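Local coordinates for protein anti-sigma-I factor RsgI3 (Clostridium thermocellum, PDB 6QE7) that probably acts as an anti-sigma factor for SigI3, here as its extracellular pair of PA14 domains, which binds pectin and may signal polysaccharide to the cell interior, at residues I107-Y112 and A118-M123; G200-R205 and Y210-V215; V220-N225 and I269-S274. One frame throughout, in Å; residues are numbered along the deposited sequence.

Contact 1: residues I107-Y112 and A118-M123; sequences IKMEYY and ASAKLM
Strand 107-112 and strand 119-123 run nearly antiparallel at 161°, yet their axes stay 8.2 Å apart at closest, a spacing filled by side chains and too wide for neighbours in one sheet. Tyr111 and Met109 bury equal areas here. The Tyr111 ring lies over Ala120, whose CB sits 4.1 Å from the ring centroid and 24° off the normal, a CH-pi contact displaced toward the CD1-CE1 rim. The same rim meets the backbone of the other strand obliquely, with CE1 3.3 Å from Ser119 O. With CG anti to the backbone N (chi1 159°), the ring extends far enough for OH to come 3.5 Å from Ala118 CB. That hydroxyl is hydrogen-bonded to the backbone O of Asp69, a calcium ligand residue, so the ring is held at both its face and its polar end. Further along, Met109 and Leu122 run alongside one another, pointing contrary ways, with Met109 SD 4.0 Å from Leu122 CB; the methionine stays extended to CE, which ends 4.2 Å from Lys121 O and 4.4 Å from Ala120 CB. Ile107 and Leu122 meet tip to tip, CD1 to CD2 at 3.9 Å. Leu74 of strand 72-76 packs on both Met109 and Leu122, and Trp50 on Tyr111 and Ala120. The arrangement is that of a beta-sandwich core, two antiparallel sheets of the first PA14 domain facing each other beside a calcium site.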
loop_
_atom_site.group_PDB
_atom_site.type_symbol
_atom_site.label_atom_id
_atom_site.label_comp_id
_atom_site.label_asym_id
_atom_site.label_seq_id
_atom_site.Cartn_x
_atom_site.Cartn_y
_atom_site.Cartn_z
ATOM N N ILE A 107 0.802 -15.870 16.000
ATOM C CA ILE A 107 0.012 -16.171 14.798
ATOM C C ILE A 107 -0.191 -14.855 14.015
ATOM O O ILE A 107 -0.266 -13.773 14.589
ATOM C CB ILE A 107 -1.264 -16.915 15.178
ATOM C CG1 ILE A 107 -1.986 -17.371 13.918
ATOM C CG2 ILE A 107 -2.153 -16.033 16.047
ATOM C CD1 ILE A 107 -2.911 -18.537 14.124
ATOM N N LYS A 108 -0.014 -14.942 12.701
ATOM C CA LYS A 108 -0.273 -13.830 11.804
ATOM C C LYS A 108 -0.925 -14.414 10.571
ATOM O O LYS A 108 -0.413 -15.371 10.002
ATOM C CB LYS A 108 1.018 -13.104 11.439
ATOM C CG LYS A 108 0.823 -12.114 10.287
ATOM C CD LYS A 108 2.015 -11.206 10.140
ATOM C CE LYS A 108 3.322 -11.979 9.907
ATOM N NZ LYS A 108 4.433 -11.034 9.644
ATOM N N MET A 109 -2.085 -13.880 10.238
ATOM C CA MET A 109 -2.789 -14.263 9.038
ATOM C C MET A 109 -3.011 -12.991 8.237
ATOM O O MET A 109 -3.612 -12.061 8.767
ATOM C CB MET A 109 -4.104 -14.957 9.384
ATOM C CG MET A 109 -4.913 -15.228 8.171
ATOM S SD MET A 109 -6.279 -16.402 8.561
ATOM C CE MET A 109 -7.252 -16.348 7.055
ATOM N N GLU A 110 -2.507 -13.001 6.996
ATOM C CA GLU A 110 -2.672 -11.912 6.000
ATOM C C GLU A 110 -3.647 -12.425 4.977
ATOM O O GLU A 110 -3.607 -13.614 4.657
ATOM C CB GLU A 110 -1.314 -11.511 5.398
ATOM C CG GLU A 110 -0.492 -10.760 6.424
ATOM C CD GLU A 110 0.888 -10.298 5.960
ATOM O OE1 GLU A 110 1.278 -10.653 4.888
ATOM O OE2 GLU A 110 1.481 -9.516 6.663
ATOM N N TYR A 111 -4.553 -11.549 4.569
ATOM C CA TYR A 111 -5.683 -11.894 3.707
ATOM C C TYR A 111 -5.837 -10.767 2.706
ATOM O O TYR A 111 -5.659 -9.602 3.141
ATOM C CB TYR A 111 -6.933 -12.050 4.604
ATOM C CG TYR A 111 -8.187 -11.907 3.795
ATOM C CD1 TYR A 111 -8.648 -12.949 3.021
ATOM C CD2 TYR A 111 -8.804 -10.684 3.680
ATOM C CE1 TYR A 111 -9.727 -12.812 2.177
ATOM C CE2 TYR A 111 -9.890 -10.529 2.852
ATOM C CZ TYR A 111 -10.339 -11.582 2.095
ATOM O OH TYR A 111 -11.415 -11.406 1.304
ATOM N N TYR A 112 -6.324 -11.040 1.489
ATOM C CA TYR A 112 -6.816 -9.932 0.659
ATOM C C TYR A 112 -7.955 -10.454 -0.218
ATOM O O TYR A 112 -8.133 -11.652 -0.442
ATOM C CB TYR A 112 -5.687 -9.343 -0.181
ATOM C CG TYR A 112 -5.383 -10.124 -1.435
ATOM C CD1 TYR A 112 -4.537 -11.217 -1.430
ATOM C CD2 TYR A 112 -5.911 -9.741 -2.663
ATOM C CE1 TYR A 112 -4.239 -11.925 -2.599
ATOM C CE2 TYR A 112 -5.586 -10.399 -3.847
ATOM C CZ TYR A 112 -4.734 -11.497 -3.829
ATOM O OH TYR A 112 -4.522 -12.189 -4.980
ATOM N N ALA A 118 -15.849 -12.282 -1.268
ATOM C CA ALA A 118 -14.780 -12.092 -0.252
ATOM C C ALA A 118 -15.152 -12.863 1.023
ATOM O O ALA A 118 -16.314 -12.677 1.521
ATOM C CB ALA A 118 -14.558 -10.597 -0.008
ATOM N N SER A 119 -14.242 -13.705 1.523
ATOM C CA SER A 119 -14.406 -14.435 2.804
ATOM C C SER A 119 -13.067 -14.835 3.406
ATOM O O SER A 119 -12.094 -15.006 2.658
ATOM C CB SER A 119 -15.284 -15.689 2.627
ATOM O OG SER A 119 -14.852 -16.514 1.544
ATOM N N ALA A 120 -13.037 -15.048 4.717
ATOM C CA ALA A 120 -11.813 -15.473 5.424
ATOM C C ALA A 120 -12.219 -16.228 6.689
ATOM O O ALA A 120 -12.937 -15.662 7.574
ATOM C CB ALA A 120 -10.921 -14.297 5.734
ATOM N N LYS A 121 -11.680 -17.419 6.797
ATOM C CA LYS A 121 -11.924 -18.360 7.920
ATOM C C LYS A 121 -10.647 -19.089 8.258
ATOM O O LYS A 121 -9.951 -19.561 7.279
ATOM C CB LYS A 121 -12.922 -19.434 7.507
ATOM C CG LYS A 121 -14.269 -18.854 7.128
ATOM C CD LYS A 121 -15.267 -19.810 6.565
ATOM C CE LYS A 121 -16.432 -18.997 6.051
ATOM N NZ LYS A 121 -17.682 -19.762 6.119
ATOM N N LEU A 122 -10.379 -19.175 9.557
ATOM C CA LEU A 122 -9.206 -19.884 10.113
ATOM C C LEU A 122 -9.699 -21.012 11.026
ATOM O O LEU A 122 -10.339 -20.699 12.017
ATOM C CB LEU A 122 -8.346 -18.892 10.897
ATOM C CG LEU A 122 -7.147 -19.490 11.620
ATOM C CD1 LEU A 122 -6.183 -20.088 10.636
ATOM C CD2 LEU A 122 -6.432 -18.454 12.465
ATOM N N MET A 123 -9.312 -22.247 10.739
ATOM C CA MET A 123 -9.724 -23.442 11.494
ATOM C C MET A 123 -8.491 -24.202 11.974
ATOM O O MET A 123 -7.365 -23.848 11.613
ATOM C CB MET A 123 -10.588 -24.313 10.584
ATOM C CG MET A 123 -11.757 -23.559 10.070
ATOM S SD MET A 123 -12.868 -24.542 9.177
ATOM C CE MET A 123 -12.028 -24.901 7.647
#

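Contact 2: residues G200-R205 and Y210-V215; sequences GKIDTR and YTFHTV
Thr204 lies across one face of the Tyr210 ring, its CG2 4.0 Å from the centroid and 16° off the normal, a CH-pi contact shifted toward the CE1-CZ side. Thr204 CB follows the ring to its phenolic end and stands 3.5 Å from Tyr210 OH. The methyl is anti to the carbonyl carbon, which turns it to the ring, while OG1 takes the other branch and is hydrogen-bonded to the O of Tyr206. A second apolar touch lies two residues along each strand: Ile202 and Phe212 approach from opposite directions, and Ile202 CD1 meets the ring at its edge, near its plane, 3.6 Å from Phe212 CE2. Ile202 gets there by an extended chain, CG1 anti to the backbone N at -164°.

The Tyr210 hydroxyl has two polar partners: the backbone N of Tyr206, hydrogen-bonded to it, and a water 2.6 Å from Tyr210 OH. That water accepts a hydrogen bond from Arg205 N at 3.2 Å and so bridges the two segments. Tyr206 thus bonds to both partners of the CH-pi pair, through its N and its O. Trp273 meets the Tyr210 ring with planes inclined at about 50°, and Leu248 touches Thr204.

Strand 193-202 belongs to one sheet of the second PA14 domain, where Ile202 pairs through its backbone with Tyr254; strand 208-216 belongs to the facing sheet, between strands 240-248 and 268-274. The contact thus sits where the chain passes from one sheet to the other.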
loop_
_atom_site.group_PDB
_atom_site.type_symbol
_atom_site.label_atom_id
_atom_site.label_comp_id
_atom_site.label_asym_id
_atom_site.label_seq_id
_atom_site.Cartn_x
_atom_site.Cartn_y
_atom_site.Cartn_z
ATOM N N GLY A 200 7.644 8.941 -3.284
ATOM C CA GLY A 200 6.620 8.305 -2.473
ATOM C C GLY A 200 5.967 7.149 -3.192
ATOM O O GLY A 200 6.672 6.342 -3.792
ATOM N N LYS A 201 4.653 7.102 -3.049
ATOM C CA LYS A 201 3.783 6.049 -3.538
ATOM C C LYS A 201 2.612 6.720 -4.222
ATOM O O LYS A 201 2.180 7.805 -3.766
ATOM C CB LYS A 201 3.182 5.140 -2.442
ATOM C CG LYS A 201 4.117 4.547 -1.416
ATOM C CD LYS A 201 4.946 3.424 -1.956
ATOM C CE LYS A 201 5.849 2.773 -0.934
ATOM N NZ LYS A 201 6.254 1.437 -1.446
ATOM N N ILE A 202 2.144 6.007 -5.243
ATOM C CA ILE A 202 0.947 6.297 -6.066
ATOM C C ILE A 202 0.073 5.029 -6.205
ATOM O O ILE A 202 0.639 3.923 -6.129
ATOM C CB ILE A 202 1.420 6.872 -7.393
ATOM C CG1 ILE A 202 0.264 7.538 -8.122
ATOM C CG2 ILE A 202 2.190 5.899 -8.285
ATOM C CD1 ILE A 202 0.679 8.252 -9.365
ATOM N N ASP A 203 -1.262 5.190 -6.227
ATOM C CA ASP A 203 -2.208 4.126 -6.622
ATOM C C ASP A 203 -3.231 4.744 -7.548
ATOM O O ASP A 203 -3.306 5.985 -7.714
ATOM C CB ASP A 203 -2.861 3.371 -5.458
ATOM C CG ASP A 203 -3.658 4.225 -4.498
ATOM O OD1 ASP A 203 -4.031 5.358 -4.871
ATOM O OD2 ASP A 203 -3.751 3.812 -3.311
ATOM N N THR A 204 -3.842 3.864 -8.270
ATOM C CA THR A 204 -4.648 4.194 -9.466
ATOM C C THR A 204 -6.083 3.839 -9.127
ATOM O O THR A 204 -6.288 2.998 -8.244
ATOM C CB THR A 204 -4.191 3.426 -10.700
ATOM O OG1 THR A 204 -4.479 2.032 -10.494
ATOM C CG2 THR A 204 -2.718 3.609 -10.974
ATOM N N ARG A 205 -7.003 4.340 -9.923
ATOM C CA ARG A 205 -8.430 3.947 -9.873
ATOM C C ARG A 205 -8.615 2.670 -10.708
ATOM O O ARG A 205 -9.550 1.934 -10.445
ATOM C CB ARG A 205 -9.291 5.110 -10.391
ATOM C CG ARG A 205 -9.447 6.273 -9.422
ATOM C CD ARG A 205 -10.367 7.409 -9.938
ATOM N NE ARG A 205 -11.669 6.814 -10.278
ATOM C CZ ARG A 205 -12.629 6.520 -9.424
ATOM N NH1 ARG A 205 -12.500 6.829 -8.148
ATOM N NH2 ARG A 205 -13.728 5.945 -9.860
ATOM N N TYR A 210 -1.471 3.099 -17.979
ATOM C CA TYR A 210 -1.553 4.535 -17.677
ATOM C C TYR A 210 -0.557 5.251 -18.562
ATOM O O TYR A 210 0.509 4.656 -18.957
ATOM C CB TYR A 210 -1.342 4.785 -16.173
ATOM C CG TYR A 210 -2.611 4.716 -15.377
ATOM C CD1 TYR A 210 -3.260 3.504 -15.127
ATOM C CD2 TYR A 210 -3.209 5.860 -14.933
ATOM C CE1 TYR A 210 -4.485 3.457 -14.479
ATOM C CE2 TYR A 210 -4.396 5.822 -14.238
ATOM C CZ TYR A 210 -5.050 4.621 -14.016
ATOM O OH TYR A 210 -6.238 4.631 -13.320
ATOM N N THR A 211 -0.800 6.534 -18.711
ATOM C CA THR A 211 0.132 7.492 -19.332
ATOM C C THR A 211 0.338 8.607 -18.332
ATOM O O THR A 211 -0.663 9.192 -17.870
ATOM C CB THR A 211 -0.381 8.073 -20.653
ATOM O OG1 THR A 211 -0.671 6.994 -21.521
ATOM C CG2 THR A 211 0.625 8.970 -21.352
ATOM N N PHE A 212 1.583 8.839 -17.965
ATOM C CA PHE A 212 1.935 10.019 -17.137
ATOM C C PHE A 212 2.430 11.075 -18.106
ATOM O O PHE A 212 3.005 10.732 -19.142
ATOM C CB PHE A 212 2.925 9.681 -16.020
ATOM C CG PHE A 212 2.311 8.764 -14.998
ATOM C CD1 PHE A 212 2.230 7.404 -15.250
ATOM C CD2 PHE A 212 1.742 9.260 -13.845
ATOM C CE1 PHE A 212 1.565 6.558 -14.371
ATOM C CE2 PHE A 212 1.121 8.409 -12.953
ATOM C CZ PHE A 212 1.030 7.057 -13.223
ATOM N N HIS A 213 2.109 12.315 -17.788
ATOM C CA HIS A 213 2.368 13.504 -18.622
ATOM C C HIS A 213 3.056 14.513 -17.720
ATOM O O HIS A 213 2.632 14.611 -16.549
ATOM C CB HIS A 213 1.086 14.089 -19.159
ATOM C CG HIS A 213 0.144 13.141 -19.792
ATOM N ND1 HIS A 213 0.032 13.022 -21.162
ATOM C CD2 HIS A 213 -0.813 12.336 -19.241
ATOM C CE1 HIS A 213 -0.930 12.156 -21.441
ATOM N NE2 HIS A 213 -1.485 11.748 -20.261
ATOM N N THR A 214 4.164 15.102 -18.189
ATOM C CA THR A 214 4.770 16.290 -17.540
ATOM C C THR A 214 4.630 17.472 -18.490
ATOM O O THR A 214 4.759 17.340 -19.723
ATOM C CB THR A 214 6.200 16.073 -17.056
ATOM O OG1 THR A 214 6.896 15.751 -18.241
ATOM C CG2 THR A 214 6.348 14.996 -16.001
ATOM N N VAL A 215 4.286 18.570 -17.875
ATOM C CA VAL A 215 4.332 19.945 -18.414
ATOM C C VAL A 215 5.339 20.685 -17.538
ATOM O O VAL A 215 5.108 20.806 -16.313
ATOM C CB VAL A 215 2.966 20.660 -18.447
ATOM C CG1 VAL A 215 3.091 22.094 -19.034
ATOM C CG2 VAL A 215 1.985 19.890 -19.248
HETATM O O HOH W 1 -6.774 6.801 -11.954
#

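Contact 3: residues V220-N225 and I269-S274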
loop_
_atom_site.group_PDB
_atom_site.type_symbol
_atom_site.label_atom_id
_atom_site.label_comp_id
_atom_site.label_asym_id
_atom_site.label_seq_id
_atom_site.Cartn_x
_atom_site.Cartn_y
_atom_site.Cartn_z
ATOM N N VAL A 220 12.953 17.309 -16.591
ATOM C CA VAL A 220 12.153 16.341 -15.781
ATOM C C VAL A 220 12.692 14.931 -15.965
ATOM O O VAL A 220 13.146 14.557 -17.073
ATOM C CB VAL A 220 10.664 16.394 -16.155
ATOM C CG1 VAL A 220 10.020 17.650 -15.627
ATOM C CG2 VAL A 220 10.446 16.297 -17.642
ATOM N N ARG A 221 12.593 14.164 -14.902
ATOM C CA ARG A 221 12.590 12.681 -14.962
ATOM C C ARG A 221 11.438 12.153 -14.099
ATOM O O ARG A 221 11.202 12.731 -13.001
ATOM C CB ARG A 221 13.927 12.130 -14.463
ATOM C CG ARG A 221 15.101 12.432 -15.375
ATOM C CD ARG A 221 16.326 11.739 -14.817
ATOM N NE ARG A 221 17.281 11.643 -15.913
ATOM C CZ ARG A 221 18.474 12.216 -15.917
ATOM N NH1 ARG A 221 18.885 12.932 -14.880
ATOM N NH2 ARG A 221 19.266 12.051 -16.961
ATOM N N VAL A 222 10.789 11.079 -14.576
ATOM C CA VAL A 222 9.700 10.346 -13.846
ATOM C C VAL A 222 9.969 8.841 -13.875
ATOM O O VAL A 222 10.143 8.258 -14.949
ATOM C CB VAL A 222 8.314 10.621 -14.384
ATOM C CG1 VAL A 222 7.279 9.847 -13.564
ATOM C CG2 VAL A 222 7.997 12.137 -14.426
ATOM N N TRP A 223 10.059 8.285 -12.689
ATOM C CA TRP A 223 10.004 6.837 -12.437
ATOM C C TRP A 223 8.661 6.457 -11.778
ATOM O O TRP A 223 8.232 7.153 -10.830
ATOM C CB TRP A 223 11.095 6.484 -11.460
ATOM C CG TRP A 223 12.489 6.618 -11.969
ATOM C CD1 TRP A 223 13.318 5.634 -12.425
ATOM C CD2 TRP A 223 13.249 7.824 -11.946
ATOM N NE1 TRP A 223 14.552 6.154 -12.685
ATOM C CE2 TRP A 223 14.555 7.493 -12.381
ATOM C CE3 TRP A 223 12.972 9.113 -11.540
ATOM C CZ2 TRP A 223 15.575 8.443 -12.461
ATOM C CZ3 TRP A 223 13.972 10.074 -11.653
ATOM C CH2 TRP A 223 15.256 9.727 -12.072
ATOM N N ILE A 224 8.030 5.407 -12.287
ATOM C CA ILE A 224 6.850 4.711 -11.705
ATOM C C ILE A 224 7.229 3.242 -11.575
ATOM O O ILE A 224 7.774 2.674 -12.544
ATOM C CB ILE A 224 5.573 4.897 -12.542
ATOM C CG1 ILE A 224 5.272 6.379 -12.790
ATOM C CG2 ILE A 224 4.372 4.235 -11.848
ATOM C CD1 ILE A 224 4.562 7.054 -11.611
ATOM N N ASN A 225 6.997 2.684 -10.423
ATOM C CA ASN A 225 7.332 1.258 -10.161
ATOM C C ASN A 225 8.831 1.046 -10.404
ATOM O O ASN A 225 9.181 0.021 -10.980
ATOM C CB ASN A 225 6.476 0.344 -11.038
ATOM C CG ASN A 225 6.551 -1.107 -10.586
ATOM O OD1 ASN A 225 6.665 -1.415 -9.394
ATOM N ND2 ASN A 225 6.458 -1.996 -11.557
ATOM N N ILE A 269 6.129 23.108 -13.040
ATOM C CA ILE A 269 5.990 21.645 -13.305
ATOM C C ILE A 269 4.626 21.133 -12.815
ATOM O O ILE A 269 4.241 21.389 -11.633
ATOM C CB ILE A 269 7.183 20.893 -12.689
ATOM C CG1 ILE A 269 7.055 19.374 -12.927
ATOM C CG2 ILE A 269 7.291 21.289 -11.226
ATOM C CD1 ILE A 269 8.230 18.604 -12.536
ATOM N N LYS A 270 3.907 20.458 -13.708
ATOM C CA LYS A 270 2.656 19.691 -13.382
ATOM C C LYS A 270 2.926 18.223 -13.723
ATOM O O LYS A 270 3.600 18.019 -14.744
ATOM C CB LYS A 270 1.459 20.197 -14.194
ATOM C CG LYS A 270 0.941 21.598 -13.877
ATOM C CD LYS A 270 -0.068 22.151 -14.901
ATOM C CE LYS A 270 -0.946 23.309 -14.424
ATOM N NZ LYS A 270 -0.294 24.231 -13.449
ATOM N N LEU A 271 2.414 17.263 -12.918
ATOM C CA LEU A 271 2.394 15.797 -13.251
ATOM C C LEU A 271 0.933 15.433 -13.428
ATOM O O LEU A 271 0.123 15.737 -12.513
ATOM C CB LEU A 271 3.087 14.942 -12.170
ATOM C CG LEU A 271 3.054 13.425 -12.377
ATOM C CD1 LEU A 271 3.974 13.008 -13.522
ATOM C CD2 LEU A 271 3.409 12.697 -11.119
ATOM N N LEU A 272 0.599 14.989 -14.632
ATOM C CA LEU A 272 -0.760 14.569 -14.993
ATOM C C LEU A 272 -0.754 13.071 -15.246
ATOM O O LEU A 272 0.292 12.560 -15.630
ATOM C CB LEU A 272 -1.151 15.321 -16.261
ATOM C CG LEU A 272 -1.047 16.839 -16.084
ATOM C CD1 LEU A 272 0.161 17.398 -16.829
ATOM C CD2 LEU A 272 -2.343 17.518 -16.508
ATOM N N TRP A 273 -1.922 12.462 -15.190
ATOM C CA TRP A 273 -2.135 11.097 -15.705
ATOM C C TRP A 273 -3.404 11.017 -16.562
ATOM O O TRP A 273 -4.347 11.880 -16.473
ATOM C CB TRP A 273 -2.164 10.052 -14.570
ATOM C CG TRP A 273 -3.268 10.207 -13.552
ATOM C CD1 TRP A 273 -4.289 11.111 -13.521
ATOM C CD2 TRP A 273 -3.424 9.422 -12.362
ATOM N NE1 TRP A 273 -5.073 10.899 -12.436
ATOM C CE2 TRP A 273 -4.549 9.901 -11.689
ATOM C CE3 TRP A 273 -2.738 8.338 -11.836
ATOM C CZ2 TRP A 273 -5.012 9.335 -10.518
ATOM C CZ3 TRP A 273 -3.170 7.796 -10.652
ATOM C CH2 TRP A 273 -4.277 8.297 -10.000
ATOM N N SER A 274 -3.432 9.943 -17.321
ATOM C CA SER A 274 -4.575 9.603 -18.176
ATOM C C SER A 274 -4.580 8.102 -18.384
ATOM O O SER A 274 -3.475 7.449 -18.316
ATOM C CB SER A 274 -4.474 10.386 -19.489
ATOM O OG SER A 274 -3.440 9.870 -20.340
#
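This is a purely apolar contact between the two facing sheets of the beta-sandwich in the second PA14 domain. Strand 219-224 lies in one sheet, between strands 227-232 and 254-263, and strand 268-274 in the other, beside strand 208-216. The nearest CA atoms are 8.5 Å apart for Val220 and Ile269, and 9.1 Å for Val222 and Leu271, separations bridged by side chains alone. Alternation along each strand sends Val220, Val222 and Ile224 inward from one sheet and Ile269 and Leu271 inward from the other.

Outward-facing neighbours have their own partners: Arg221 forms a salt bridge with Asp231 and a cation-pi contact with Trp233, while Lys270 NZ is hydrogen-bonded to Asn177. All four touching residues are buried; the two segments bury 126 Å² against each other, and other strands line the same interior. Thr214 of strand 208-216 touches both valines, as does Ile230 of strand 227-232; Tyr260 packs on Ile269 and Ile256 on Leu271.

The Val222-Leu271 pair is the more widely spaced, with Val222 CG2 4.2 Å from Leu271 CD1, a light brush of methyl groups. Val220 and Ile269 come closer, their side chains overlapping flank to flank as each heads for the other's sheet. Ile269 is fully extended, CG1 anti to the backbone N (chi1 179°) and CD1 continuing the line at chi2 172°, which carries the end of the chain across to the valine: Ile269 CD1 stops 3.7 Å from Val220 CG1.

Overall arrangement
All three contacts span the interior between facing sheets of a PA14 beta-sandwich, contact 2 partly through the loop that follows strand 193-202. Contact 1 lies in the first domain, contacts 2 and 3 in the second, with the centre of contact 1 about 32 Å from that of contact 2. Contacts 2 and 3 are neighbours, their centres about 6 Å apart, and share a sheet in which strands 208-216 and 268-274 pair; His213 NE2 and Ser274 OG probably hydrogen-bond at 2.7 Å. Contact 3 is wholly buried and aliphatic. Contacts 1 and 2 are largely buried too, yet each adds a tyrosine ring with a bonded hydroxyl, near calcium in the first and beside water and exposed Arg205 in the second.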